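Local coordinates for protein beta-N-acetylhexosaminidase (Arthrobacter aurescens, PDB 3RCN) that probably hydrolyses terminal non-reducing N-acetyl-D-hexosamine residues of N-acetyl-beta-D-hexosaminides, as a member of glycosyl hydrolase family 20, at residues A[22-27]-A[82-87]; A[39-44]-A[96-101]; A[300-305]-A[353-358]; A[326-331]-A[341-346]; A[504-507]-A[512-515]. One frame throughout, in Å; residues are numbered along the deposited sequence.

Overall arrangement
Interactions 1 and 2 both belong to the N-terminal family 20 domain 2; their centres are 18 Å apart and they touch, Leu82 CD2 lying 4.1 Å from Gly101 O. Interactions 3 and 4 lie in the catalytic barrel domain and share helix 342-357, with nearest atoms about 7 Å apart. Interaction 5 comes later in the chain, about 12 Å (nearest atoms) from both interaction 1 and interaction 2; like interaction 2, it touches the second subunit. Interactions 1 and 4 are farthest apart, with centres 66 Å from each other. All five lie away from Glu316, the predicted proton donor.

Interaction 1. Residues A[22-27]-A[82-87]; sequences GELELD and LEVSDA
Leu24 meets the chain around Ser85 with its isobutyl group, and most of what it touches is backbone. Its CD1 methyl lies 3.5 Å from Ser85 O and 3.7 Å from Asp86 O. The other methyl, CD2, is equally near Ser85 O and approaches Ala87 C at 3.9 Å, so the two methyls bracket Ser85 O and the fork sits on the turn that follows. With CG opposite the backbone N across the CA-CB bond (chi1 171°), the branched end is carried out from the strand and over this turn.

A looser apolar contact adds to it: Leu24 CB stands 4.3 Å from Val84 CG1. The two strands are not neighbours in the six-stranded mixed sheet of family 20 domain 2. Strand 125-134 runs between them, pairing through its backbone with Leu24 on one side and with Leu82 on the other, and both Leu24 and Val84 also rest side chains on it, on Val127 and Val130 respectively. The residues beyond Val84 form the turn that joins strand 80-84 to the antiparallel strand 88-92, and Leu24 also touches Val88 at the start of the latter.

Polar contacts lie outside the pair, since no hydrogen bond joins 22-27 to 82-87. Glu25 OE1 is hydrogen-bonded to Ser126 OG, and Glu83 OE1 weakly to Ser131 OG, both on the intervening strand.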
# COMPACT_ATOMS: atom_id res chain seq x y z
N GLY A 22 35.39 15.06 2.59
CA GLY A 22 35.06 14.48 1.30
C GLY A 22 33.91 13.49 1.28
O GLY A 22 33.09 13.41 2.20
N GLU A 23 33.87 12.73 0.18
CA GLU A 23 32.80 11.80 -0.14
C GLU A 23 33.40 10.53 -0.72
O GLU A 23 34.27 10.59 -1.60
CB GLU A 23 31.87 12.42 -1.20
CG GLU A 23 31.23 13.75 -0.80
CD GLU A 23 29.76 13.60 -0.40
OE1 GLU A 23 29.13 12.58 -0.77
OE2 GLU A 23 29.22 14.50 0.28
N LEU A 24 32.96 9.37 -0.24
CA LEU A 24 33.32 8.11 -0.87
C LEU A 24 32.26 7.79 -1.90
O LEU A 24 31.07 7.85 -1.60
CB LEU A 24 33.39 6.98 0.16
CG LEU A 24 33.54 5.59 -0.44
CD1 LEU A 24 34.96 5.38 -0.93
CD2 LEU A 24 33.19 4.54 0.58
N GLU A 25 32.69 7.48 -3.12
CA GLU A 25 31.77 7.20 -4.21
C GLU A 25 31.52 5.71 -4.35
O GLU A 25 32.47 4.92 -4.39
CB GLU A 25 32.30 7.75 -5.54
CG GLU A 25 31.67 9.06 -5.98
CD GLU A 25 32.66 10.21 -5.96
OE1 GLU A 25 32.47 11.14 -5.15
OE2 GLU A 25 33.62 10.17 -6.75
N LEU A 26 30.25 5.35 -4.42
CA LEU A 26 29.86 3.96 -4.63
C LEU A 26 29.37 3.78 -6.04
O LEU A 26 28.45 4.46 -6.48
CB LEU A 26 28.73 3.58 -3.68
CG LEU A 26 28.89 3.88 -2.19
CD1 LEU A 26 27.62 3.48 -1.50
CD2 LEU A 26 30.09 3.16 -1.60
N ASP A 27 30.00 2.85 -6.76
CA ASP A 27 29.60 2.52 -8.12
C ASP A 27 28.71 1.29 -8.13
O ASP A 27 28.39 0.73 -7.09
CB ASP A 27 30.84 2.30 -8.98
CG ASP A 27 31.84 1.39 -8.32
OD1 ASP A 27 31.54 0.20 -8.14
OD2 ASP A 27 32.94 1.88 -7.97
N LEU A 82 29.47 3.32 12.77
CA LEU A 82 29.51 3.45 11.31
C LEU A 82 30.67 4.31 10.82
O LEU A 82 30.83 5.47 11.21
CB LEU A 82 28.17 3.96 10.76
CG LEU A 82 28.10 4.54 9.35
CD1 LEU A 82 28.84 3.69 8.35
CD2 LEU A 82 26.66 4.71 8.93
N GLU A 83 31.48 3.72 9.96
CA GLU A 83 32.74 4.33 9.56
C GLU A 83 32.85 4.44 8.04
O GLU A 83 32.69 3.45 7.33
CB GLU A 83 33.90 3.51 10.12
CG GLU A 83 35.26 4.12 9.86
CD GLU A 83 35.40 5.49 10.48
OE1 GLU A 83 34.86 5.70 11.59
OE2 GLU A 83 36.04 6.36 9.84
N VAL A 84 33.13 5.66 7.56
CA VAL A 84 33.28 5.92 6.13
C VAL A 84 34.72 6.35 5.77
O VAL A 84 35.25 7.35 6.25
CB VAL A 84 32.26 6.96 5.65
CG1 VAL A 84 31.97 6.78 4.17
CG2 VAL A 84 30.98 6.83 6.46
N SER A 85 35.30 5.61 4.83
CA SER A 85 36.73 5.40 4.64
C SER A 85 36.89 5.06 3.17
O SER A 85 36.08 5.48 2.35
CB SER A 85 37.26 4.25 5.48
OG SER A 85 37.38 4.63 6.83
N ASP A 86 38.01 4.43 2.82
CA ASP A 86 38.09 3.72 1.55
C ASP A 86 36.89 2.75 1.36
O ASP A 86 36.60 2.31 0.23
CB ASP A 86 39.42 2.95 1.45
CG ASP A 86 39.52 1.80 2.45
OD1 ASP A 86 39.62 2.06 3.67
OD2 ASP A 86 39.51 0.62 2.01
N ALA A 87 36.23 2.37 2.46
CA ALA A 87 34.99 1.57 2.42
C ALA A 87 33.96 2.02 3.46
O ALA A 87 34.24 2.85 4.34
CB ALA A 87 35.30 0.09 2.59

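Interaction 2. Residues A[39-44]-A[96-101]; sequences RGPRRW and AGAFYG. With SO4 (sulfate ion), chain I.
Pro41 and Phe99, whose CA atoms are 5.2 Å apart, mark where two helical segments running in roughly the same direction come together, their axes 8.6 Å apart and crossing at -27°. Small groups fill this close approach: Pro41 CG sits 3.9 Å from Ala98 CB, and Pro41 CB and CG also pack near the Phe99 backbone N.

Beside this approach, Trp44, one turn after Pro41, meets Phe99 in a T-shaped (edge-to-face) pair. Phe99 turns its edge toward the indole, placing CE1 over the middle of one face, 3.6 Å from Trp44 CD2. The centroids of the phenyl ring and the six-membered ring of Trp44 are 4.9 Å apart, with the planes at 60°. Trp44 starts out with CG trans to the main-chain N (chi1 176°), which carries the indole toward helix 95-109, where the end of the Phe99 side chain meets it.

On another side of helix 39-53, the guanidinium of Arg43 meets a sulfate, probably from the crystallisation liquor, edge-on. NH1 and NH2 each give its O3 a weak hydrogen bond of 3.3 Å. The same NH1 forms a salt bridge with Asp56 of the second subunit, so the group lies at the dimer contact. Arg39 O lies over one face of the guanidinium.

Phe99 also packs on Ala165 and Trp44 on Glu162, both of helix 154-166 in the catalytic domain; Arg42 NE is hydrogen-bonded to Val32 O on strand 32-34, at an edge of the domain 2 sheet.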
# COMPACT_ATOMS: atom_id res chain seq x y z
N ARG A 39 24.33 -11.69 8.41
CA ARG A 39 23.85 -12.03 7.07
C ARG A 39 22.40 -11.61 6.91
O ARG A 39 21.97 -11.26 5.81
CB ARG A 39 23.99 -13.52 6.79
CG ARG A 39 25.39 -14.07 7.04
CD ARG A 39 26.17 -14.16 5.75
NE ARG A 39 27.62 -14.24 5.97
CZ ARG A 39 28.27 -15.34 6.33
NH1 ARG A 39 27.61 -16.47 6.55
NH2 ARG A 39 29.59 -15.31 6.49
N GLY A 40 21.64 -11.62 8.00
CA GLY A 40 20.26 -11.19 7.96
C GLY A 40 20.14 -9.75 7.50
O GLY A 40 19.47 -9.47 6.49
N PRO A 41 20.80 -8.82 8.20
CA PRO A 41 20.80 -7.42 7.77
C PRO A 41 21.43 -7.21 6.38
O PRO A 41 21.01 -6.28 5.68
CB PRO A 41 21.62 -6.73 8.85
CG PRO A 41 21.35 -7.55 10.07
CD PRO A 41 21.29 -8.97 9.58
N ARG A 42 22.41 -8.03 6.00
CA ARG A 42 22.99 -7.90 4.67
C ARG A 42 21.91 -8.11 3.60
O ARG A 42 21.85 -7.37 2.61
CB ARG A 42 24.14 -8.89 4.46
CG ARG A 42 24.74 -8.84 3.05
CD ARG A 42 25.05 -10.22 2.53
NE ARG A 42 26.47 -10.53 2.57
CZ ARG A 42 26.97 -11.76 2.73
NH1 ARG A 42 26.16 -12.80 2.88
NH2 ARG A 42 28.28 -11.95 2.75
N ARG A 43 21.06 -9.11 3.81
CA ARG A 43 19.97 -9.39 2.88
C ARG A 43 19.01 -8.21 2.76
O ARG A 43 18.63 -7.83 1.66
CB ARG A 43 19.21 -10.66 3.30
CG ARG A 43 20.03 -11.94 3.13
CD ARG A 43 19.21 -13.20 3.43
NE ARG A 43 18.92 -13.32 4.85
CZ ARG A 43 19.59 -14.10 5.68
NH1 ARG A 43 20.59 -14.86 5.23
NH2 ARG A 43 19.26 -14.15 6.95
N TRP A 44 18.63 -7.62 3.89
CA TRP A 44 17.71 -6.50 3.86
C TRP A 44 18.28 -5.31 3.10
O TRP A 44 17.59 -4.69 2.29
CB TRP A 44 17.29 -6.07 5.26
CG TRP A 44 16.43 -4.87 5.19
CD1 TRP A 44 15.08 -4.84 5.00
CD2 TRP A 44 16.86 -3.52 5.24
NE1 TRP A 44 14.64 -3.55 4.96
CE2 TRP A 44 15.71 -2.71 5.10
CE3 TRP A 44 18.10 -2.90 5.41
CZ2 TRP A 44 15.78 -1.32 5.11
CZ3 TRP A 44 18.16 -1.52 5.42
CH2 TRP A 44 17.01 -0.75 5.27
N ALA A 96 20.26 -6.69 14.94
CA ALA A 96 19.51 -5.45 15.08
C ALA A 96 20.41 -4.23 15.00
O ALA A 96 20.04 -3.22 14.40
CB ALA A 96 18.73 -5.45 16.38
N GLY A 97 21.60 -4.31 15.59
CA GLY A 97 22.53 -3.20 15.54
C GLY A 97 22.95 -2.89 14.12
O GLY A 97 22.94 -1.74 13.68
N ALA A 98 23.33 -3.94 13.40
CA ALA A 98 23.74 -3.82 12.01
C ALA A 98 22.60 -3.26 11.17
O ALA A 98 22.81 -2.47 10.26
CB ALA A 98 24.17 -5.19 11.47
N PHE A 99 21.38 -3.66 11.51
CA PHE A 99 20.21 -3.18 10.80
C PHE A 99 20.11 -1.67 10.96
O PHE A 99 19.94 -0.95 9.99
CB PHE A 99 18.94 -3.87 11.33
CG PHE A 99 17.68 -3.40 10.67
CD1 PHE A 99 17.33 -3.88 9.41
CD2 PHE A 99 16.86 -2.48 11.29
CE1 PHE A 99 16.16 -3.45 8.78
CE2 PHE A 99 15.68 -2.04 10.66
CZ PHE A 99 15.34 -2.53 9.42
N TYR A 100 20.22 -1.19 12.20
CA TYR A 100 20.09 0.24 12.46
C TYR A 100 21.22 1.03 11.79
O TYR A 100 21.01 2.14 11.32
CB TYR A 100 19.98 0.52 13.96
CG TYR A 100 18.73 -0.09 14.55
CD1 TYR A 100 17.52 -0.04 13.85
CD2 TYR A 100 18.74 -0.74 15.78
CE1 TYR A 100 16.35 -0.60 14.36
CE2 TYR A 100 17.57 -1.33 16.30
CZ TYR A 100 16.39 -1.25 15.58
OH TYR A 100 15.24 -1.81 16.07
N GLY A 101 22.41 0.43 11.72
CA GLY A 101 23.51 1.05 11.02
C GLY A 101 23.15 1.26 9.56
O GLY A 101 23.35 2.33 9.01
S SO4 I . 22.41 -17.15 7.29
O1 SO4 I . 21.58 -18.01 6.46
O2 SO4 I . 23.32 -16.37 6.45
O3 SO4 I . 21.57 -16.25 8.09
O4 SO4 I . 23.21 -17.97 8.20

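Interaction 3. Residues A[300-305]-A[353-358]; sequences EVVEIF and LHLKHH
Val302 lays its CG1 methyl over one face of the His358 imidazole, a CH-pi contact. The methyl is 4.1 Å from the ring centroid and 26° off the normal, shifted toward the rim so that its nearest ring atom is ND1, at 3.7 Å. A second, looser touch comes from the other methyl, Val302 CG2, which stands 4.5 Å from Leu355 CD2. No hydrogen bond joins the segments; the contact is made by two methyls of one valine set against a ring and a leucine.

The imidazole is held from several directions. On its opposite face lies CD2 of His357. His358 CG is trans to its own carbonyl carbon (chi1 -79°), which swings the ring back over the last helical turn, where its CD2 stands over the rim of the His354 ring. Asp299, one turn before Val302 on the same helix, ties the two histidines together: its OD1 is hydrogen-bonded to both His358 NE2 and His354 NE2. A single carboxylate oxygen thus links the helices beside the methyl-ring contact and fixes the rotation of the imidazole.

Farther out, Arg360 binds Phe305 O through NH1 and, weakly, Val302 O through NH2. Helices 288-304 and 342-357 are outer helices of the alpha-beta barrel on either side of strand 309-313 in the sequence, and both Val302 and Leu355 rest on Ile310 of that strand.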
# COMPACT_ATOMS: atom_id res chain seq x y z
N GLU A 300 -4.18 -20.26 19.42
CA GLU A 300 -3.83 -19.93 18.04
C GLU A 300 -2.96 -18.69 17.97
O GLU A 300 -1.99 -18.67 17.22
CB GLU A 300 -5.07 -19.84 17.15
CG GLU A 300 -5.81 -21.17 17.09
CD GLU A 300 -6.89 -21.23 16.03
OE1 GLU A 300 -6.69 -20.67 14.93
OE2 GLU A 300 -7.94 -21.86 16.31
N VAL A 301 -3.27 -17.67 18.77
CA VAL A 301 -2.45 -16.47 18.78
C VAL A 301 -0.99 -16.82 19.01
O VAL A 301 -0.10 -16.33 18.32
CB VAL A 301 -2.85 -15.51 19.91
CG1 VAL A 301 -1.80 -14.40 20.08
CG2 VAL A 301 -4.23 -14.95 19.66
N VAL A 302 -0.76 -17.69 19.97
CA VAL A 302 0.59 -17.99 20.42
C VAL A 302 1.38 -18.79 19.37
O VAL A 302 2.61 -18.73 19.31
CB VAL A 302 0.55 -18.67 21.81
CG1 VAL A 302 1.33 -19.98 21.84
CG2 VAL A 302 1.03 -17.69 22.85
N GLU A 303 0.64 -19.52 18.54
CA GLU A 303 1.21 -20.21 17.38
C GLU A 303 1.68 -19.22 16.29
O GLU A 303 2.73 -19.41 15.67
CB GLU A 303 0.18 -21.20 16.82
CG GLU A 303 0.73 -22.11 15.74
CD GLU A 303 1.88 -22.96 16.24
OE1 GLU A 303 1.86 -23.35 17.43
OE2 GLU A 303 2.82 -23.23 15.45
N ILE A 304 0.89 -18.17 16.05
CA ILE A 304 1.20 -17.15 15.05
C ILE A 304 2.27 -16.13 15.47
O ILE A 304 3.20 -15.86 14.71
CB ILE A 304 -0.08 -16.36 14.66
CG1 ILE A 304 -1.21 -17.32 14.26
CG2 ILE A 304 0.23 -15.35 13.59
CD1 ILE A 304 -0.81 -18.33 13.21
N PHE A 305 2.11 -15.55 16.66
CA PHE A 305 2.99 -14.51 17.19
C PHE A 305 3.99 -15.07 18.21
O PHE A 305 3.60 -15.46 19.31
CB PHE A 305 2.17 -13.42 17.90
CG PHE A 305 1.15 -12.77 17.03
CD1 PHE A 305 -0.11 -13.34 16.88
CD2 PHE A 305 1.44 -11.59 16.35
CE1 PHE A 305 -1.06 -12.74 16.06
CE2 PHE A 305 0.50 -10.99 15.53
CZ PHE A 305 -0.76 -11.55 15.38
N LEU A 353 -2.44 -16.69 33.38
CA LEU A 353 -1.93 -17.99 33.79
C LEU A 353 -1.78 -18.91 32.57
O LEU A 353 -0.80 -19.64 32.45
CB LEU A 353 -2.87 -18.63 34.81
CG LEU A 353 -2.39 -18.89 36.24
CD1 LEU A 353 -1.51 -17.77 36.75
CD2 LEU A 353 -3.58 -19.09 37.17
N HIS A 354 -2.76 -18.87 31.67
CA HIS A 354 -2.74 -19.73 30.50
C HIS A 354 -1.58 -19.33 29.59
O HIS A 354 -0.87 -20.19 29.05
CB HIS A 354 -4.08 -19.66 29.76
CG HIS A 354 -4.13 -20.51 28.53
ND1 HIS A 354 -4.06 -21.89 28.57
CD2 HIS A 354 -4.25 -20.18 27.23
CE1 HIS A 354 -4.13 -22.37 27.35
NE2 HIS A 354 -4.24 -21.35 26.51
N LEU A 355 -1.37 -18.03 29.44
CA LEU A 355 -0.22 -17.53 28.71
C LEU A 355 1.08 -18.00 29.35
O LEU A 355 2.03 -18.36 28.65
CB LEU A 355 -0.25 -16.00 28.65
CG LEU A 355 -1.33 -15.41 27.75
CD1 LEU A 355 -1.30 -13.89 27.74
CD2 LEU A 355 -1.21 -15.97 26.32
N LYS A 356 1.11 -18.00 30.69
CA LYS A 356 2.31 -18.39 31.43
C LYS A 356 2.64 -19.85 31.14
O LYS A 356 3.81 -20.23 31.00
CB LYS A 356 2.13 -18.15 32.93
CG LYS A 356 3.37 -18.37 33.78
CD LYS A 356 3.59 -19.86 34.09
CE LYS A 356 4.65 -20.09 35.17
NZ LYS A 356 4.14 -19.71 36.52
N HIS A 357 1.59 -20.65 31.02
CA HIS A 357 1.72 -22.05 30.66
C HIS A 357 2.47 -22.16 29.32
O HIS A 357 3.30 -23.06 29.15
CB HIS A 357 0.33 -22.68 30.60
CG HIS A 357 0.29 -24.03 29.95
ND1 HIS A 357 0.59 -25.20 30.62
CD2 HIS A 357 -0.06 -24.40 28.70
CE1 HIS A 357 0.45 -26.23 29.81
NE2 HIS A 357 0.05 -25.77 28.63
N HIS A 358 2.20 -21.22 28.41
CA HIS A 358 2.84 -21.17 27.09
C HIS A 358 4.15 -20.39 27.09
O HIS A 358 4.75 -20.20 26.03
CB HIS A 358 1.93 -20.51 26.06
CG HIS A 358 0.87 -21.42 25.54
ND1 HIS A 358 1.14 -22.44 24.66
CD2 HIS A 358 -0.47 -21.45 25.75
CE1 HIS A 358 0.01 -23.07 24.35
NE2 HIS A 358 -0.98 -22.48 25.00

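Interaction 4. Residues A[326-331]-A[341-346]. With SO4 (sulfate ion), chain C; SO4 (sulfate ion), chain D.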
# COMPACT_ATOMS: atom_id res chain seq x y z
N ALA A 326 -27.24 -12.09 37.64
CA ALA A 326 -27.37 -13.23 38.54
C ALA A 326 -26.18 -14.19 38.39
O ALA A 326 -25.74 -14.77 39.38
CB ALA A 326 -28.69 -13.97 38.32
N GLN A 327 -25.66 -14.33 37.17
CA GLN A 327 -24.54 -15.25 36.94
C GLN A 327 -23.25 -14.72 37.54
O GLN A 327 -22.44 -15.48 38.07
CB GLN A 327 -24.34 -15.51 35.44
CG GLN A 327 -23.20 -16.47 35.11
CD GLN A 327 -21.82 -15.81 35.04
OE1 GLN A 327 -21.70 -14.59 34.92
NE2 GLN A 327 -20.77 -16.63 35.13
N ALA A 328 -23.04 -13.42 37.42
CA ALA A 328 -21.83 -12.79 37.90
C ALA A 328 -21.81 -12.86 39.43
O ALA A 328 -20.79 -13.19 40.05
CB ALA A 328 -21.77 -11.35 37.41
N GLN A 329 -22.95 -12.56 40.04
CA GLN A 329 -23.11 -12.67 41.48
C GLN A 329 -22.78 -14.07 41.96
O GLN A 329 -21.94 -14.25 42.84
CB GLN A 329 -24.52 -12.27 41.88
CG GLN A 329 -24.87 -10.83 41.50
CD GLN A 329 -24.06 -9.80 42.29
OE1 GLN A 329 -23.32 -10.14 43.22
NE2 GLN A 329 -24.19 -8.53 41.91
N ALA A 330 -23.43 -15.07 41.37
CA ALA A 330 -23.14 -16.47 41.69
C ALA A 330 -21.64 -16.77 41.61
O ALA A 330 -21.07 -17.37 42.52
CB ALA A 330 -23.93 -17.41 40.78
N LYS A 331 -21.00 -16.33 40.53
CA LYS A 331 -19.58 -16.59 40.29
C LYS A 331 -18.66 -16.00 41.36
O LYS A 331 -17.71 -16.63 41.80
CB LYS A 331 -19.15 -16.06 38.91
CG LYS A 331 -17.82 -16.61 38.47
CD LYS A 331 -17.93 -18.11 38.34
CE LYS A 331 -16.61 -18.74 37.96
NZ LYS A 331 -16.80 -20.21 37.86
N SER A 341 -16.98 -6.84 41.03
CA SER A 341 -15.91 -6.17 40.31
C SER A 341 -14.56 -6.89 40.39
O SER A 341 -13.61 -6.53 39.70
CB SER A 341 -15.76 -4.74 40.83
OG SER A 341 -14.98 -4.71 42.00
N GLY A 342 -14.47 -7.91 41.23
CA GLY A 342 -13.22 -8.65 41.37
C GLY A 342 -13.07 -9.66 40.25
O GLY A 342 -11.99 -10.20 40.04
N LEU A 343 -14.16 -9.90 39.53
CA LEU A 343 -14.17 -10.86 38.45
C LEU A 343 -13.25 -10.39 37.31
O LEU A 343 -12.69 -11.19 36.55
CB LEU A 343 -15.60 -11.01 37.93
CG LEU A 343 -16.59 -11.81 38.74
CD1 LEU A 343 -18.01 -11.52 38.27
CD2 LEU A 343 -16.27 -13.29 38.62
N HIS A 344 -13.12 -9.08 37.19
CA HIS A 344 -12.23 -8.48 36.21
C HIS A 344 -10.80 -8.96 36.43
O HIS A 344 -10.15 -9.51 35.53
CB HIS A 344 -12.31 -6.96 36.31
CG HIS A 344 -11.49 -6.24 35.30
ND1 HIS A 344 -10.31 -6.75 34.80
CD2 HIS A 344 -11.67 -5.05 34.68
CE1 HIS A 344 -9.80 -5.90 33.92
NE2 HIS A 344 -10.61 -4.86 33.83
N SER A 345 -10.31 -8.76 37.65
CA SER A 345 -8.96 -9.16 38.00
C SER A 345 -8.82 -10.66 37.83
O SER A 345 -7.81 -11.15 37.33
CB SER A 345 -8.66 -8.76 39.44
OG SER A 345 -7.31 -9.04 39.75
N TRP A 346 -9.85 -11.39 38.24
CA TRP A 346 -9.82 -12.84 38.19
C TRP A 346 -9.73 -13.36 36.75
O TRP A 346 -8.95 -14.28 36.45
CB TRP A 346 -11.05 -13.41 38.88
CG TRP A 346 -11.13 -14.89 38.77
CD1 TRP A 346 -10.42 -15.79 39.51
CD2 TRP A 346 -11.94 -15.65 37.87
NE1 TRP A 346 -10.75 -17.07 39.12
CE2 TRP A 346 -11.67 -17.02 38.12
CE3 TRP A 346 -12.87 -15.32 36.88
CZ2 TRP A 346 -12.30 -18.05 37.42
CZ3 TRP A 346 -13.51 -16.35 36.19
CH2 TRP A 346 -13.21 -17.69 36.46
S SO4 C . -19.67 -20.69 35.52
O1 SO4 C . -20.29 -21.38 34.37
O2 SO4 C . -18.35 -20.19 35.14
O3 SO4 C . -20.50 -19.57 35.95
O4 SO4 C . -19.52 -21.65 36.61
S SO4 D . -22.18 -5.55 43.83
O1 SO4 D . -23.47 -5.71 43.14
O2 SO4 D . -21.37 -4.54 43.17
O3 SO4 D . -22.43 -5.13 45.21
O4 SO4 D . -21.46 -6.83 43.82
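Leu343, in the first turn of helix 342-357, forks against helix 326-335. One methyl, CD1, meets Ala328 at both its backbone and its side chain, 3.7 Å from Ala328 O and 3.9 Å from Ala328 CB. The other, CD2, meets the aliphatic part of Lys331 at a slant, 3.7 Å from its CG. The two short helical segments cross at 70°, with axes 11.3 Å apart, a separation that the leucine spans.

Both helices lie in the catalytic alpha-beta barrel domain; helix 326-335 is in the excursion between strand 309-313 and helix 342-357, and Leu343 and Trp346 also touch its last residue, Leu335.

Trp346, one turn later, offers the outer corner of its indole: CH2 is 3.9 Å from Lys331 CE, and the two side chains cross at about a right angle. A bend at chi2 (62°) turns the lysine chain past both residues. Beyond them, Lys331 NZ forms salt bridges with Glu334 and with Glu288, on which Trp346 also packs, and it hydrogen-bonds a sulfate, probably from the crystallisation liquor, at O2 (3.1 Å). Gln327 NE2 reaches O3 of this ion at 3.1 Å, with an N-H...O angle of 156°. A separate sulfate accepts a 3.2 Å hydrogen bond at its O1 from Gln329 NE2.

Interaction 5. Residues A[504-507]-A[512-515]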
# COMPACT_ATOMS: atom_id res chain seq x y z
N ALA A 504 11.65 15.11 3.32
CA ALA A 504 11.91 14.58 1.99
C ALA A 504 12.00 13.06 2.02
O ALA A 504 11.63 12.39 1.05
CB ALA A 504 13.19 15.16 1.41
N ARG A 505 12.50 12.52 3.14
CA ARG A 505 12.57 11.07 3.33
C ARG A 505 11.17 10.46 3.49
O ARG A 505 10.87 9.41 2.91
CB ARG A 505 13.41 10.72 4.55
CG ARG A 505 14.88 11.02 4.42
CD ARG A 505 15.61 10.70 5.73
NE ARG A 505 16.87 11.42 5.84
CZ ARG A 505 17.18 12.22 6.85
NH1 ARG A 505 16.34 12.38 7.86
NH2 ARG A 505 18.35 12.84 6.85
N LEU A 506 10.32 11.13 4.27
CA LEU A 506 8.93 10.70 4.40
C LEU A 506 8.20 10.73 3.05
O LEU A 506 7.41 9.84 2.72
CB LEU A 506 8.18 11.56 5.41
CG LEU A 506 8.68 11.54 6.86
CD1 LEU A 506 7.80 12.41 7.72
CD2 LEU A 506 8.75 10.13 7.43
N GLU A 507 8.45 11.77 2.26
CA GLU A 507 7.86 11.85 0.94
C GLU A 507 8.32 10.68 0.09
O GLU A 507 7.53 10.09 -0.63
CB GLU A 507 8.19 13.17 0.25
CG GLU A 507 7.43 14.37 0.80
CD GLU A 507 7.91 15.70 0.21
OE1 GLU A 507 8.25 15.74 -1.01
OE2 GLU A 507 7.96 16.69 0.96
N GLU A 512 2.09 10.52 3.55
CA GLU A 512 1.51 11.85 3.49
C GLU A 512 1.28 12.33 4.92
O GLU A 512 0.31 11.93 5.55
CB GLU A 512 0.15 11.82 2.77
CG GLU A 512 0.08 10.98 1.49
CD GLU A 512 -1.25 11.12 0.72
OE1 GLU A 512 -1.83 10.08 0.35
OE2 GLU A 512 -1.70 12.27 0.49
N TYR A 513 2.10 13.28 5.36
CA TYR A 513 2.07 13.75 6.73
C TYR A 513 1.29 15.05 6.85
O TYR A 513 0.83 15.58 5.85
CB TYR A 513 3.51 13.98 7.19
CG TYR A 513 4.30 14.84 6.25
CD1 TYR A 513 5.07 14.27 5.23
CD2 TYR A 513 4.27 16.23 6.36
CE1 TYR A 513 5.79 15.06 4.35
CE2 TYR A 513 4.99 17.03 5.50
CZ TYR A 513 5.75 16.44 4.49
OH TYR A 513 6.46 17.25 3.64
N ARG A 514 1.13 15.57 8.07
CA ARG A 514 0.56 16.90 8.23
C ARG A 514 1.66 17.90 7.94
O ARG A 514 2.69 17.89 8.61
CB ARG A 514 0.03 17.16 9.65
CG ARG A 514 -0.94 18.36 9.70
CD ARG A 514 -1.32 18.79 11.12
NE ARG A 514 -0.34 19.75 11.64
CZ ARG A 514 -0.60 21.02 11.95
NH1 ARG A 514 -1.82 21.52 11.81
NH2 ARG A 514 0.37 21.79 12.42
N PRO A 515 1.46 18.77 6.94
CA PRO A 515 2.47 19.80 6.69
C PRO A 515 2.57 20.70 7.91
O PRO A 515 1.58 20.90 8.61
CB PRO A 515 1.90 20.57 5.50
CG PRO A 515 1.01 19.59 4.81
CD PRO A 515 0.37 18.81 5.94
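Glu507 OE2 and Tyr513 OH come within 3.1 Å of each other, a possible hydrogen bond between the end of an extended glutamate and a phenol. The carboxylate is turned 26° from the plane of the ring, so the two planes are nearer parallel than perpendicular.

Before its carboxylate, the glutamate also runs along the rim of the tyrosine. Its CG sits at the edge of the ring, near the ring plane and 4.0 Å from Tyr513 CE1. Leu506, the preceding residue, supplies the apolar part: its CB and its CD1 both lie 4.1 Å from Tyr513 CD1. One long border of the ring, from CD1 through CE1 to OH, is thus followed by two consecutive helical residues. Tyr513 places its CG between the backbone N and the carbonyl carbon (chi1 52°), which throws the ring back toward the helix its chain has just left.

Neighbouring residues hold the returning chain. Glu512 OE1 forms a salt bridge with Arg465, and its backbone N is hydrogen-bonded to Gln468 OE1; both partners are on helix 464-471. Phe151 of the second subunit packs on Glu512. The Leu506 side chain also touches Met166, the last residue of helix 154-166, and His167 in the loop after it.

Helix 491-508 ends and, after a short connection, the chain doubles back: a helix-to-loop reversal in which the non-regular, extended chain of 512-515 packs against the last turns of the helix.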